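Local coordinates for protein MstE (PDB 6SBF) that probably catalyses class II cyclisation of isoprenoid chains on the way to merosterols, acting as a single-domain terpene cyclase, at residues V255-H260 and T265-W270; W270-L275 and A289-W294. The protein carries 1 engineered substitution. One frame throughout, in Å; residues are numbered along the deposited sequence.

Interaction 1: residues V255-H260 and T265-W270; sequences VATSKH and TFATAW
Val255 and Thr268 bring their CA atoms to 5.1 Å where the loop 255-260 folds back over the first turns of helix 265-275. The Val255 amide meets Thr268 OG1 almost straight on, with an N-H...O angle of 176° and 3.0 Å from Val255 N to OG1. The hydroxyl lies beside its own backbone N (chi1 -59°), and in turn gives its proton to the carbonyl of Ser264, so one small group serves loop and helix start together. Replacing Thr268 with valine would probably leave the buried Val255 amide and the Ser264 carbonyl without this shared partner. Next to the bond, Val255 spreads its methyls over the helix: CG1 rests 4.0 Å from Ala267 CB, and CG2 lies over the backbone, 3.9 Å from Ala267 O. A branched valine can reach both spots, while the short alanine lets the loop come close. Farther along, Thr257 OG1 accepts the His260 amide, 2.9 Å from His260 N, and the Thr257 amide is bonded to the His260 carbonyl. This ST motif rounds the turn of the link between helices 235-248 and 265-275, two consecutive helices of the alpha6-alpha6 barrel.

Interaction 2: residues W270-L275 and A289-W294; sequences WCLRLL and AAAIGW
Leu272 reaches from helix 265-275 over Ala291 and against Ile292 of helix 282-298, one methyl for each. Its CG stands opposite the backbone N (chi1 176°), which carries the fork outward to the neighbouring helix. There CD2 meets the Ile292 methylene, 4.0 Å from CG1, while CD1 hangs nearer the alanine, 4.4 Å from Ala291 CB. The leucine and isoleucine side chains run at about a right angle to each other, so the leucine methyl presses on the flank of the isoleucine chain. With only a methyl at Ala291, the backbones can approach to 6.7 Å between the CA atoms of Leu272 and Ala291. This is helix-to-helix packing in the alpha6-alpha6 barrel, within the part related to the squalene-hopene cyclase C-terminal domain, and it works by apolar contact alone: no hydrogen bond joins the two segments. Helix 350-363 closes over the same spot, since Leu272 and Ile292 both touch Ala363. A leucine suits this junction because its two methyls can serve partners in different directions, here including Leu295 one turn on from Ala291. Elsewhere on helix 265-275, Trp270 lays CZ3 3.4 Å above the guanidinium plane of Arg273, toward its rim, and the arginine forms a salt bridge with Glu224 of helix 215-229.

Helix 265-275 runs through both contacts: its first turns receive the loop in interaction 1, and its later turns pack on helix 282-298 in interaction 2, Trp270 belonging to both ranges. They follow in series along the chain, with centres 11 Å apart on one side of the chain's centre. The two also touch. Val255 CG2 packs 3.7 Å from Cys271 CB, while Thr268 CG2 approaches Ala291 CB, and the ring of Trp294 reaches back to Thr265 and Thr268. Loop 255-260, helix 265-275 and helix 282-298 thus form one continuous packed unit in the barrel wall of this cyclase.

Interaction 1: residues V255-H260 and T265-W270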
ATOM      1  N   VAL A 255       5.188  11.933 -10.434  1.00 12.37           N
ATOM      2  CA  VAL A 255       6.429  11.512  -9.788  1.00 13.08           C
ATOM      3  C   VAL A 255       7.193  10.697 -10.805  1.00 14.11           C
ATOM      4  O   VAL A 255       6.749   9.620 -11.237  1.00 13.47           O
ATOM      5  CB  VAL A 255       6.184  10.708  -8.518  1.00 14.33           C
ATOM      6  CG1 VAL A 255       7.496  10.196  -7.923  1.00 15.49           C
ATOM      7  CG2 VAL A 255       5.418  11.563  -7.513  1.00 15.69           C
ATOM      8  N   ALA A 256       8.377  11.210 -11.154  1.00 13.84           N
ATOM      9  CA  ALA A 256       9.332  10.542 -12.056  1.00 14.68           C
ATOM     10  C   ALA A 256      10.173   9.555 -11.267  1.00 14.78           C
ATOM     11  O   ALA A 256      10.672   9.875 -10.192  1.00 16.95           O
ATOM     12  CB  ALA A 256      10.190  11.570 -12.757  1.00 15.34           C
ATOM     13  N   THR A 257      10.384   8.382 -11.838  1.00 13.94           N
ATOM     14  CA  THR A 257      11.247   7.328 -11.280  1.00 14.96           C
ATOM     15  C   THR A 257      12.287   6.930 -12.341  1.00 14.24           C
ATOM     16  O   THR A 257      12.104   7.167 -13.523  1.00 14.78           O
ATOM     17  CB  THR A 257      10.424   6.157 -10.723  1.00 15.62           C
ATOM     18  OG1 THR A 257       9.935   5.447 -11.850  1.00 15.20           O
ATOM     19  CG2 THR A 257       9.353   6.558  -9.741  1.00 17.22           C
ATOM     20  N   SER A 258      13.304   6.211 -11.901  1.00 16.45           N
ATOM     21  CA  SER A 258      14.289   5.620 -12.834  1.00 19.74           C
ATOM     22  C   SER A 258      13.558   4.735 -13.845  1.00 18.04           C
ATOM     23  O   SER A 258      13.867   4.752 -15.071  1.00 18.71           O
ATOM     24  CB  SER A 258      15.345   4.859 -12.031  1.00 26.21           C
ATOM     25  OG  SER A 258      16.309   4.433 -12.920  1.00 36.88           O
ATOM     26  N   LYS A 259      12.622   3.938 -13.369  1.00 16.41           N
ATOM     27  CA  LYS A 259      11.926   2.982 -14.272  1.00 16.20           C
ATOM     28  C   LYS A 259      10.906   3.702 -15.158  1.00 14.87           C
ATOM     29  O   LYS A 259      10.681   3.318 -16.310  1.00 16.95           O
ATOM     30  CB  LYS A 259      11.225   1.932 -13.424  1.00 16.25           C
ATOM     31  CG  LYS A 259      10.541   0.801 -14.195  1.00 17.32           C
ATOM     32  CD  LYS A 259      11.522   0.057 -15.081  1.00 19.83           C
ATOM     33  CE  LYS A 259      11.014  -1.288 -15.553  1.00 24.80           C
ATOM     34  NZ  LYS A 259      11.914  -1.819 -16.610  1.00 34.54           N
ATOM     35  N   HIS A 260      10.258   4.717 -14.607  1.00 15.46           N
ATOM     36  CA  HIS A 260       9.226   5.507 -15.332  1.00 14.14           C
ATOM     37  C   HIS A 260       9.608   6.963 -15.284  1.00 14.76           C
ATOM     38  O   HIS A 260       9.068   7.747 -14.493  1.00 14.30           O
ATOM     39  CB  HIS A 260       7.830   5.290 -14.734  1.00 15.29           C
ATOM     40  CG  HIS A 260       7.312   3.907 -14.894  1.00 16.07           C
ATOM     41  ND1 HIS A 260       6.674   3.491 -16.044  1.00 23.30           N
ATOM     42  CD2 HIS A 260       7.319   2.851 -14.071  1.00 16.50           C
ATOM     43  CE1 HIS A 260       6.274   2.223 -15.853  1.00 19.06           C
ATOM     44  NE2 HIS A 260       6.722   1.791 -14.709  1.00 19.53           N
ATOM     45  N   THR A 265       2.395   5.776 -12.161  1.00 13.09           N
ATOM     46  CA  THR A 265       1.023   5.915 -11.679  1.00 12.93           C
ATOM     47  C   THR A 265       0.933   5.591 -10.200  1.00 12.18           C
ATOM     48  O   THR A 265       0.246   6.342  -9.452  1.00 12.80           O
ATOM     49  CB  THR A 265       0.061   5.100 -12.531  1.00 13.98           C
ATOM     50  OG1 THR A 265       0.551   3.781 -12.638  1.00 15.59           O
ATOM     51  CG2 THR A 265      -0.132   5.705 -13.912  1.00 15.78           C
ATOM     52  N   PHE A 266       1.593   4.561  -9.730  1.00 12.57           N
ATOM     53  CA  PHE A 266       1.575   4.150  -8.313  1.00 12.39           C
ATOM     54  C   PHE A 266       2.203   5.197  -7.428  1.00 12.30           C
ATOM     55  O   PHE A 266       1.626   5.580  -6.379  1.00 12.56           O
ATOM     56  CB  PHE A 266       2.219   2.770  -8.160  1.00 12.31           C
ATOM     57  CG  PHE A 266       2.225   2.161  -6.790  1.00 11.37           C
ATOM     58  CD1 PHE A 266       1.058   1.618  -6.261  1.00 11.60           C
ATOM     59  CD2 PHE A 266       3.385   2.040  -6.056  1.00 12.29           C
ATOM     60  CE1 PHE A 266       1.092   0.988  -5.024  1.00 12.56           C
ATOM     61  CE2 PHE A 266       3.457   1.383  -4.865  1.00 12.70           C
ATOM     62  CZ  PHE A 266       2.285   0.850  -4.346  1.00 12.73           C
ATOM     63  N   ALA A 267       3.401   5.655  -7.767  1.00 11.82           N
ATOM     64  CA  ALA A 267       4.119   6.607  -6.915  1.00 11.54           C
ATOM     65  C   ALA A 267       3.326   7.922  -6.938  1.00 11.49           C
ATOM     66  O   ALA A 267       3.319   8.625  -5.922  1.00 12.47           O
ATOM     67  CB  ALA A 267       5.556   6.783  -7.376  1.00 13.27           C
ATOM     68  N   THR A 268       2.775   8.315  -8.069  1.00 11.44           N
ATOM     69  CA  THR A 268       2.025   9.585  -8.176  1.00 12.34           C
ATOM     70  C   THR A 268       0.753   9.528  -7.302  1.00 12.64           C
ATOM     71  O   THR A 268       0.458  10.513  -6.616  1.00 12.45           O
ATOM     72  CB  THR A 268       1.690   9.939  -9.623  1.00 12.19           C
ATOM     73  OG1 THR A 268       2.923  10.034 -10.347  1.00 12.98           O
ATOM     74  CG2 THR A 268       0.937  11.219  -9.761  1.00 12.77           C
ATOM     75  N   ALA A 269       0.063   8.408  -7.283  1.00 11.39           N
ATOM     76  CA  ALA A 269      -1.168   8.270  -6.474  1.00 11.27           C
ATOM     77  C   ALA A 269      -0.796   8.357  -4.997  1.00 11.15           C
ATOM     78  O   ALA A 269      -1.500   9.065  -4.225  1.00 12.00           O
ATOM     79  CB  ALA A 269      -1.825   6.945  -6.800  1.00 11.69           C
ATOM     80  N   TRP A 270       0.291   7.719  -4.580  1.00 10.87           N
ATOM     81  CA  TRP A 270       0.681   7.832  -3.171  1.00 11.08           C
ATOM     82  C   TRP A 270       1.130   9.266  -2.863  1.00 11.55           C
ATOM     83  O   TRP A 270       0.855   9.747  -1.749  1.00 12.29           O
ATOM     84  CB  TRP A 270       1.721   6.759  -2.788  1.00 11.48           C
ATOM     85  CG  TRP A 270       1.070   5.433  -2.514  1.00 12.18           C
ATOM     86  CD1 TRP A 270       1.087   4.275  -3.239  1.00 13.59           C
ATOM     87  CD2 TRP A 270       0.230   5.161  -1.369  1.00 11.72           C
ATOM     88  NE1 TRP A 270       0.341   3.310  -2.624  1.00 13.60           N
ATOM     89  CE2 TRP A 270      -0.229   3.828  -1.501  1.00 12.61           C
ATOM     90  CE3 TRP A 270      -0.209   5.910  -0.290  1.00 12.60           C
ATOM     91  CZ2 TRP A 270      -1.064   3.248  -0.535  1.00 14.25           C
ATOM     92  CZ3 TRP A 270      -0.993   5.327   0.667  1.00 13.28           C
ATOM     93  CH2 TRP A 270      -1.430   4.035   0.528  1.00 14.55           C
TER

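Interaction 2: residues W270-L275 and A289-W294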
ATOM      1  N   TRP A 270       0.291   7.719  -4.580  1.00 10.87           N
ATOM      2  CA  TRP A 270       0.681   7.832  -3.171  1.00 11.08           C
ATOM      3  C   TRP A 270       1.130   9.266  -2.863  1.00 11.55           C
ATOM      4  O   TRP A 270       0.855   9.747  -1.749  1.00 12.29           O
ATOM      5  CB  TRP A 270       1.721   6.759  -2.788  1.00 11.48           C
ATOM      6  CG  TRP A 270       1.070   5.433  -2.514  1.00 12.18           C
ATOM      7  CD1 TRP A 270       1.087   4.275  -3.239  1.00 13.59           C
ATOM      8  CD2 TRP A 270       0.230   5.161  -1.369  1.00 11.72           C
ATOM      9  NE1 TRP A 270       0.341   3.310  -2.624  1.00 13.60           N
ATOM     10  CE2 TRP A 270      -0.229   3.828  -1.501  1.00 12.61           C
ATOM     11  CE3 TRP A 270      -0.209   5.910  -0.290  1.00 12.60           C
ATOM     12  CZ2 TRP A 270      -1.064   3.248  -0.535  1.00 14.25           C
ATOM     13  CZ3 TRP A 270      -0.993   5.327   0.667  1.00 13.28           C
ATOM     14  CH2 TRP A 270      -1.430   4.035   0.528  1.00 14.55           C
ATOM     15  N   CYS A 271       1.844   9.916  -3.783  1.00 11.61           N
ATOM     16  CA  CYS A 271       2.242  11.307  -3.527  1.00 12.03           C
ATOM     17  C   CYS A 271       0.994  12.191  -3.398  1.00 11.89           C
ATOM     18  O   CYS A 271       0.995  13.123  -2.566  1.00 12.94           O
ATOM     19  CB  CYS A 271       3.177  11.764  -4.625  1.00 13.22           C
ATOM     20  SG  CYS A 271       4.046  13.280  -4.271  1.00 15.81           S
ATOM     21  N   LEU A 272      -0.011  11.952  -4.200  1.00 11.62           N
ATOM     22  CA  LEU A 272      -1.275  12.734  -4.131  1.00 12.25           C
ATOM     23  C   LEU A 272      -1.881  12.551  -2.737  1.00 12.05           C
ATOM     24  O   LEU A 272      -2.302  13.577  -2.121  1.00 13.68           O
ATOM     25  CB  LEU A 272      -2.174  12.323  -5.274  1.00 12.81           C
ATOM     26  CG  LEU A 272      -3.561  12.953  -5.298  1.00 13.05           C
ATOM     27  CD1 LEU A 272      -3.462  14.465  -5.250  1.00 14.20           C
ATOM     28  CD2 LEU A 272      -4.347  12.475  -6.501  1.00 13.55           C
ATOM     29  N   ARG A 273      -1.907  11.337  -2.200  1.00 12.39           N
ATOM     30  CA  ARG A 273      -2.441  11.134  -0.850  1.00 13.28           C
ATOM     31  C   ARG A 273      -1.586  11.934   0.165  1.00 13.03           C
ATOM     32  O   ARG A 273      -2.166  12.563   1.066  1.00 13.97           O
ATOM     33  CB  ARG A 273      -2.425   9.667  -0.473  1.00 14.91           C
ATOM     34  CG  ARG A 273      -3.578   8.947  -1.061  1.00 17.19           C
ATOM     35  CD  ARG A 273      -3.709   7.514  -0.568  1.00 17.37           C
ATOM     36  NE  ARG A 273      -3.825   7.246   0.880  1.00 15.31           N
ATOM     37  CZ  ARG A 273      -4.345   6.121   1.393  1.00 15.08           C
ATOM     38  NH1 ARG A 273      -4.987   5.262   0.629  1.00 16.77           N
ATOM     39  NH2 ARG A 273      -4.224   5.851   2.684  1.00 16.80           N
ATOM     40  N   LEU A 274      -0.281  11.885   0.043  1.00 12.08           N
ATOM     41  CA  LEU A 274       0.602  12.647   0.959  1.00 12.44           C
ATOM     42  C   LEU A 274       0.247  14.137   0.915  1.00 12.38           C
ATOM     43  O   LEU A 274       0.170  14.801   1.981  1.00 14.42           O
ATOM     44  CB  LEU A 274       2.045  12.401   0.558  1.00 12.69           C
ATOM     45  CG  LEU A 274       3.105  13.253   1.264  1.00 13.35           C
ATOM     46  CD1 LEU A 274       3.128  13.111   2.753  1.00 13.52           C
ATOM     47  CD2 LEU A 274       4.477  12.863   0.679  1.00 14.01           C
ATOM     48  N   LEU A 275       0.017  14.667  -0.251  1.00 12.32           N
ATOM     49  CA  LEU A 275      -0.218  16.119  -0.447  1.00 14.06           C
ATOM     50  C   LEU A 275      -1.595  16.550   0.115  1.00 14.48           C
ATOM     51  O   LEU A 275      -1.801  17.733   0.303  1.00 16.37           O
ATOM     52  CB  LEU A 275      -0.084  16.526  -1.912  1.00 15.03           C
ATOM     53  CG  LEU A 275       1.331  16.396  -2.505  1.00 17.92           C
ATOM     54  CD1 LEU A 275       1.262  16.626  -3.992  1.00 22.05           C
ATOM     55  CD2 LEU A 275       2.304  17.320  -1.826  1.00 21.64           C
ATOM     56  N   ALA A 289      -3.771  19.430  -8.063  1.00 16.56           N
ATOM     57  CA  ALA A 289      -4.565  19.625  -9.271  1.00 16.84           C
ATOM     58  C   ALA A 289      -3.809  19.077 -10.470  1.00 15.96           C
ATOM     59  O   ALA A 289      -4.403  18.451 -11.353  1.00 16.48           O
ATOM     60  CB  ALA A 289      -4.873  21.091  -9.436  1.00 19.52           C
ATOM     61  N   ALA A 290      -2.494  19.302 -10.523  1.00 16.36           N
ATOM     62  CA  ALA A 290      -1.654  18.790 -11.640  1.00 15.94           C
ATOM     63  C   ALA A 290      -1.615  17.259 -11.642  1.00 14.51           C
ATOM     64  O   ALA A 290      -1.736  16.646 -12.705  1.00 15.13           O
ATOM     65  CB  ALA A 290      -0.247  19.418 -11.605  1.00 18.11           C
ATOM     66  N   ALA A 291      -1.462  16.662 -10.473  1.00 14.18           N
ATOM     67  CA  ALA A 291      -1.412  15.199 -10.312  1.00 13.30           C
ATOM     68  C   ALA A 291      -2.751  14.592 -10.734  1.00 13.70           C
ATOM     69  O   ALA A 291      -2.796  13.566 -11.435  1.00 14.67           O
ATOM     70  CB  ALA A 291      -1.082  14.839  -8.900  1.00 14.99           C
ATOM     71  N   ILE A 292      -3.841  15.220 -10.311  1.00 14.51           N
ATOM     72  CA  ILE A 292      -5.191  14.736 -10.725  1.00 13.51           C
ATOM     73  C   ILE A 292      -5.249  14.771 -12.255  1.00 13.88           C
ATOM     74  O   ILE A 292      -5.730  13.791 -12.886  1.00 14.09           O
ATOM     75  CB  ILE A 292      -6.306  15.572 -10.066  1.00 15.46           C
ATOM     76  CG1 ILE A 292      -6.378  15.284  -8.574  1.00 15.70           C
ATOM     77  CG2 ILE A 292      -7.632  15.317 -10.760  1.00 16.50           C
ATOM     78  CD1 ILE A 292      -7.213  16.316  -7.810  1.00 17.58           C
ATOM     79  N   GLY A 293      -4.877  15.890 -12.872  1.00 14.46           N
ATOM     80  CA  GLY A 293      -5.000  15.981 -14.326  1.00 15.25           C
ATOM     81  C   GLY A 293      -4.178  14.907 -15.025  1.00 14.68           C
ATOM     82  O   GLY A 293      -4.641  14.289 -16.004  1.00 16.17           O
ATOM     83  N   TRP A 294      -2.961  14.673 -14.556  1.00 14.35           N
ATOM     84  CA  TRP A 294      -2.094  13.686 -15.215  1.00 14.65           C
ATOM     85  C   TRP A 294      -2.682  12.280 -15.033  1.00 13.61           C
ATOM     86  O   TRP A 294      -2.750  11.504 -15.997  1.00 15.07           O
ATOM     87  CB  TRP A 294      -0.687  13.787 -14.643  1.00 14.80           C
ATOM     88  CG  TRP A 294       0.255  12.847 -15.333  1.00 14.54           C
ATOM     89  CD1 TRP A 294       0.905  13.067 -16.510  1.00 17.05           C
ATOM     90  CD2 TRP A 294       0.670  11.571 -14.833  1.00 14.91           C
ATOM     91  NE1 TRP A 294       1.689  11.968 -16.780  1.00 15.49           N
ATOM     92  CE2 TRP A 294       1.600  11.055 -15.763  1.00 15.10           C
ATOM     93  CE3 TRP A 294       0.394  10.820 -13.688  1.00 14.30           C
ATOM     94  CZ2 TRP A 294       2.201   9.816 -15.588  1.00 15.34           C
ATOM     95  CZ3 TRP A 294       0.996   9.598 -13.494  1.00 13.98           C
ATOM     96  CH2 TRP A 294       1.905   9.107 -14.432  1.00 15.56           C
TER